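PDB 7RJJ: OmpA family protein from Klebsiella pneumoniae subsp. pneumoniae, which probably binds the peptidoglycan layer at the cell wall through an OmpA-like domain, the part crystallised here with bound D-alanine. Local coordinates for residues G25-K28 with R29-S33. Sequence-based numbering, arbitrary orientation.
Sequences GSTK and RLVSS
The guanidinium of Arg29 meets the carbonyl of Gly25 at its edge. NH2 of Arg29 donates to Gly25 O at 3.1 Å, and the oxygen lies near the guanidinium plane. The donor, however, sits well above the plane of the carbonyl. CA of Ser26 approaches the same guanidinium obliquely. CG of Arg29 stands beside the backbone N (chi1 -80°), and a bend at chi3 (-70°) turns the group back toward the loop before the helix. A water closes the arrangement: it gives a proton to Gly25 O at 2.8 Å and accepts from both N and NE of Arg29. Gly25 O thus takes two hydrogen bonds, and the arginine side chain is tied to the loop that leads into the helix.

Main-chain bonds of the alpha-helical i to i+4 kind follow. Leu30 N donates to Ser26 O at 3.1 Å, and Val31 N to Thr27 O at 2.9 Å. Ser32 N reaches Lys28 O. CD1 of Leu30 touches CB of Ser26 at 4.0 Å, and the CG2 methyls of Thr27 and Val31 meet at the same spacing.

This is the N-terminal end of helix 27-38 in the OmpA-like domain. The hydroxyl of Ser26 bonds back to Lys23 O. Ser26, Arg29 and Leu30 rest on Leu14 of a loop, while Leu30 and Val31 pack against Trp74 of helix 57-77.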
ATOM      1  N   GLY A  25      13.278   7.178   4.256  1.00 35.04           N
ATOM      2  CA  GLY A  25      12.669   7.158   5.603  1.00 34.03           C
ATOM      3  C   GLY A  25      11.402   6.322   5.666  1.00 30.47           C
ATOM      4  O   GLY A  25      10.584   6.573   6.575  1.00 30.17           O
ATOM      5  N   SER A  26      11.246   5.359   4.753  1.00 27.80           N
ATOM      6  CA  SER A  26      10.032   4.499   4.726  1.00 24.86           C
ATOM      7  C   SER A  26      10.268   3.182   5.479  1.00 24.13           C
ATOM      8  O   SER A  26       9.266   2.500   5.778  1.00 22.22           O
ATOM      9  CB  SER A  26       9.613   4.205   3.302  1.00 23.55           C
ATOM     10  OG  SER A  26       9.124   5.370   2.644  1.00 24.23           O
ATOM     11  N   THR A  27      11.517   2.887   5.855  1.00 25.36           N
ATOM     12  CA  THR A  27      11.851   1.538   6.398  1.00 25.36           C
ATOM     13  C   THR A  27      11.107   1.188   7.696  1.00 25.02           C
ATOM     14  O   THR A  27      10.697   0.038   7.829  1.00 23.94           O
ATOM     15  CB  THR A  27      13.360   1.391   6.597  1.00 27.65           C
ATOM     16  OG1 THR A  27      13.977   1.784   5.371  1.00 27.99           O
ATOM     17  CG2 THR A  27      13.757  -0.019   6.980  1.00 27.95           C
ATOM     18  N   LYS A  28      10.983   2.121   8.641  1.00 26.80           N
ATOM     19  CA  LYS A  28      10.328   1.769   9.930  1.00 27.64           C
ATOM     20  C   LYS A  28       8.856   1.402   9.713  1.00 25.29           C
ATOM     21  O   LYS A  28       8.414   0.409  10.352  1.00 25.17           O
ATOM     22  CB  LYS A  28      10.481   2.911  10.938  1.00 30.45           C
ATOM     23  CG  LYS A  28       9.848   2.642  12.295  1.00 32.36           C
ATOM     24  CD  LYS A  28      10.100   3.746  13.293  1.00 35.69           C
ATOM     25  CE  LYS A  28       9.256   3.622  14.544  1.00 37.99           C
ATOM     26  NZ  LYS A  28       9.463   2.325  15.231  1.00 39.40           N
ATOM     27  N   ARG A  29       8.142   2.149   8.854  1.00 24.18           N
ATOM     28  CA  ARG A  29       6.700   1.869   8.578  1.00 22.69           C
ATOM     29  C   ARG A  29       6.554   0.558   7.797  1.00 20.59           C
ATOM     30  O   ARG A  29       5.560  -0.192   8.044  1.00 19.25           O
ATOM     31  CB  ARG A  29       6.059   3.037   7.821  1.00 23.13           C
ATOM     32  CG  ARG A  29       5.682   4.212   8.711  1.00 25.37           C
ATOM     33  CD  ARG A  29       5.332   5.463   7.931  1.00 26.65           C
ATOM     34  NE  ARG A  29       6.509   6.045   7.294  1.00 28.41           N
ATOM     35  CZ  ARG A  29       6.529   7.207   6.642  1.00 30.28           C
ATOM     36  NH1 ARG A  29       5.425   7.930   6.526  1.00 30.57           N
ATOM     37  NH2 ARG A  29       7.661   7.647   6.115  1.00 31.88           N
ATOM     38  N   LEU A  30       7.505   0.275   6.905  1.00 19.83           N
ATOM     39  CA  LEU A  30       7.460  -0.996   6.133  1.00 18.28           C
ATOM     40  C   LEU A  30       7.693  -2.178   7.071  1.00 18.62           C
ATOM     41  O   LEU A  30       6.922  -3.177   6.991  1.00 17.30           O
ATOM     42  CB  LEU A  30       8.527  -0.953   5.039  1.00 18.52           C
ATOM     43  CG  LEU A  30       8.238   0.001   3.887  1.00 18.06           C
ATOM     44  CD1 LEU A  30       9.487   0.202   3.034  1.00 19.14           C
ATOM     45  CD2 LEU A  30       7.072  -0.502   3.049  1.00 16.62           C
ATOM     46  N   VAL A  31       8.740  -2.088   7.901  1.00 20.42           N
ATOM     47  CA  VAL A  31       9.065  -3.200   8.835  1.00 21.62           C
ATOM     48  C   VAL A  31       7.838  -3.440   9.728  1.00 21.80           C
ATOM     49  O   VAL A  31       7.509  -4.643   9.975  1.00 22.08           O
ATOM     50  CB  VAL A  31      10.359  -2.920   9.632  1.00 23.91           C
ATOM     51  CG1 VAL A  31      10.534  -3.883  10.796  1.00 25.46           C
ATOM     52  CG2 VAL A  31      11.591  -2.949   8.729  1.00 24.44           C
ATOM     53  N   SER A  32       7.161  -2.353  10.147  1.00 22.06           N
ATOM     54  CA  SER A  32       5.987  -2.495  11.048  1.00 22.93           C
ATOM     55  C   SER A  32       4.888  -3.331  10.371  1.00 21.17           C
ATOM     56  O   SER A  32       4.312  -4.239  11.042  1.00 21.58           O
ATOM     57  CB  SER A  32       5.476  -1.149  11.485  1.00 23.86           C
ATOM     58  OG  SER A  32       4.346  -1.310  12.320  1.00 25.15           O
ATOM     59  N   SER A  33       4.608  -3.048   9.099  1.00 19.68           N
ATOM     60  CA  SER A  33       3.592  -3.825   8.337  1.00 18.39           C
ATOM     61  C   SER A  33       4.068  -5.268   8.179  1.00 17.96           C
ATOM     62  O   SER A  33       3.234  -6.181   8.311  1.00 17.22           O
ATOM     63  CB  SER A  33       3.326  -3.218   6.992  1.00 17.27           C
ATOM     64  OG  SER A  33       2.740  -1.935   7.129  1.00 18.68           O
TER
HETATM   65  O   HOH W   1       9.149   4.839   8.178  1.00 21.04           O